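Local structure of phosphodiesterase (Pseudomonas aeruginosa, 4G75) at residues D46-N51 / E55-A60. The protein is a colicin M-like bacteriocin that probably kills rival bacteria by cleaving the peptidoglycan precursor lipid II between its lipid and pyrophosphate, and binds a magnesium ion. Residues are numbered along the deposited sequence; the frame is centred on the assembly and turned at random.
Sequences DVAYVN and EKPLLA. With EDO (1,2-ethanediol), chain H.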
loop_
_atom_site.group_PDB
_atom_site.type_symbol
_atom_site.label_atom_id
_atom_site.label_comp_id
_atom_site.label_asym_id
_atom_site.label_seq_id
_atom_site.Cartn_x
_atom_site.Cartn_y
_atom_site.Cartn_z
ATOM N N ASP A 46 4.561 15.280 -3.948
ATOM C CA ASP A 46 5.184 14.684 -2.769
ATOM C C ASP A 46 4.472 15.094 -1.483
ATOM O O ASP A 46 4.347 14.298 -0.550
ATOM C CB ASP A 46 6.665 15.072 -2.683
ATOM C CG ASP A 46 7.516 14.358 -3.708
ATOM O OD1 ASP A 46 7.022 13.398 -4.347
ATOM O OD2 ASP A 46 8.692 14.753 -3.863
ATOM N N VAL A 47 4.021 16.344 -1.430
ATOM C CA VAL A 47 3.277 16.825 -0.270
ATOM C C VAL A 47 2.047 15.950 -0.049
ATOM O O VAL A 47 1.716 15.591 1.082
ATOM C CB VAL A 47 2.860 18.303 -0.440
ATOM C CG1 VAL A 47 1.777 18.679 0.580
ATOM C CG2 VAL A 47 4.077 19.212 -0.287
ATOM N N ALA A 48 1.368 15.616 -1.137
ATOM C CA ALA A 48 0.219 14.730 -1.053
ATOM C C ALA A 48 0.650 13.332 -0.636
ATOM O O ALA A 48 0.059 12.744 0.264
ATOM C CB ALA A 48 -0.529 14.690 -2.387
ATOM N N TYR A 49 1.697 12.813 -1.273
ATOM C CA TYR A 49 2.132 11.437 -1.021
ATOM C C TYR A 49 2.497 11.176 0.444
ATOM O O TYR A 49 2.159 10.111 0.996
ATOM C CB TYR A 49 3.301 11.037 -1.935
ATOM C CG TYR A 49 2.962 10.899 -3.410
ATOM C CD1 TYR A 49 1.841 10.193 -3.825
ATOM C CD2 TYR A 49 3.793 11.448 -4.386
ATOM C CE1 TYR A 49 1.540 10.046 -5.159
ATOM C CE2 TYR A 49 3.504 11.312 -5.736
ATOM C CZ TYR A 49 2.377 10.609 -6.117
ATOM O OH TYR A 49 2.069 10.466 -7.446
ATOM N N VAL A 50 3.178 12.127 1.083
ATOM C CA VAL A 50 3.631 11.890 2.450
ATOM C C VAL A 50 2.475 11.759 3.443
ATOM O O VAL A 50 2.678 11.317 4.566
ATOM C CB VAL A 50 4.661 12.935 2.963
ATOM C CG1 VAL A 50 5.925 12.911 2.115
ATOM C CG2 VAL A 50 4.045 14.335 3.015
ATOM N N ASN A 51 1.267 12.129 3.036
ATOM C CA ASN A 51 0.090 11.864 3.869
ATOM C C ASN A 51 -0.878 10.857 3.240
ATOM O O ASN A 51 -2.043 10.763 3.633
ATOM C CB ASN A 51 -0.623 13.160 4.267
ATOM C CG ASN A 51 0.067 13.862 5.416
ATOM O OD1 ASN A 51 0.429 13.237 6.415
ATOM N ND2 ASN A 51 0.264 15.165 5.276
ATOM N N GLU A 55 -3.976 8.902 -4.805
ATOM C CA GLU A 55 -4.835 8.730 -5.970
ATOM C C GLU A 55 -4.903 10.008 -6.800
ATOM O O GLU A 55 -4.747 9.981 -8.018
ATOM C CB GLU A 55 -6.248 8.327 -5.539
ATOM C CG GLU A 55 -6.330 6.988 -4.804
ATOM C CD GLU A 55 -6.346 7.158 -3.301
ATOM O OE1 GLU A 55 -5.722 8.118 -2.794
ATOM O OE2 GLU A 55 -6.984 6.330 -2.626
ATOM N N LYS A 56 -5.131 11.134 -6.137
ATOM C CA LYS A 56 -5.335 12.386 -6.854
ATOM C C LYS A 56 -4.133 12.834 -7.698
ATOM O O LYS A 56 -4.295 13.156 -8.872
ATOM C CB LYS A 56 -5.819 13.485 -5.905
ATOM C CG LYS A 56 -7.250 13.269 -5.421
ATOM C CD LYS A 56 -7.612 14.279 -4.338
ATOM C CE LYS A 56 -9.024 14.055 -3.817
ATOM N NZ LYS A 56 -9.405 15.108 -2.848
ATOM N N PRO A 57 -2.921 12.822 -7.125
ATOM C CA PRO A 57 -1.781 13.236 -7.956
ATOM C C PRO A 57 -1.603 12.356 -9.194
ATOM O O PRO A 57 -1.320 12.879 -10.269
ATOM C CB PRO A 57 -0.569 13.080 -7.029
ATOM C CG PRO A 57 -1.122 12.915 -5.652
ATOM C CD PRO A 57 -2.529 12.463 -5.750
ATOM N N LEU A 58 -1.764 11.040 -9.048
ATOM C CA LEU A 58 -1.604 10.142 -10.181
ATOM C C LEU A 58 -2.734 10.307 -11.188
ATOM O O LEU A 58 -2.503 10.298 -12.394
ATOM C CB LEU A 58 -1.508 8.687 -9.720
ATOM C CG LEU A 58 -0.216 8.301 -9.003
ATOM C CD1 LEU A 58 -0.311 6.847 -8.547
ATOM C CD2 LEU A 58 0.979 8.490 -9.921
ATOM N N LEU A 59 -3.952 10.481 -10.687
ATOM C CA LEU A 59 -5.100 10.657 -11.565
ATOM C C LEU A 59 -4.987 11.941 -12.379
ATOM O O LEU A 59 -5.354 11.979 -13.553
ATOM C CB LEU A 59 -6.401 10.640 -10.762
ATOM C CG LEU A 59 -6.865 9.245 -10.335
ATOM C CD1 LEU A 59 -8.000 9.359 -9.340
ATOM C CD2 LEU A 59 -7.273 8.412 -11.542
ATOM N N ALA A 60 -4.471 12.991 -11.759
ATOM C CA ALA A 60 -4.324 14.256 -12.462
ATOM C C ALA A 60 -3.349 14.103 -13.625
ATOM O O ALA A 60 -3.586 14.622 -14.714
ATOM C CB ALA A 60 -3.868 15.350 -11.507
HETATM C C1 EDO H . -2.938 9.525 8.039
HETATM O O1 EDO H . -4.226 8.916 7.885
HETATM C C2 EDO H . -2.472 10.083 6.699
HETATM O O2 EDO H . -3.414 11.063 6.243
#
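Tyr49 and Pro57 pass each other in opposite directions where helix 34-49 turns through a short loop into helix 55-65, a helix-loop-helix pairing in the helical part of this colicin M-like protein, away from the magnesium site. The phenol reaches across because Tyr49 CG lies beside the backbone N, anti to the carbonyl carbon (chi1 -69°). Tyr49 CE1 meets Pro57 CG at 3.9 Å, obliquely to the ring. Beside the phenol, the Ala48 methyl points toward the second helix, and Ala48 CB lies 3.8 Å from Pro57 CG, which methyl and ring thus meet from directions about a right angle apart. Here, in the first turn of its helix, Pro57 turns its pyrrolidine ring to the first helix. Leu58 crosses the tyrosine at about a right angle, its CG and CD2 set off the hydroxyl end, close to the ring plane. That buried oxygen is satisfied by a hydrogen bond to Asp88 of helix 81-102, which also packs on Leu58, while Met110 and Leu92 touch the phenol. At the CD2 edge of the ring, away from Pro57, Asp46 OD1 lies in its plane. Closest of all across the two helices, Tyr49 OH stands 3.3 Å from Leu58 CD2.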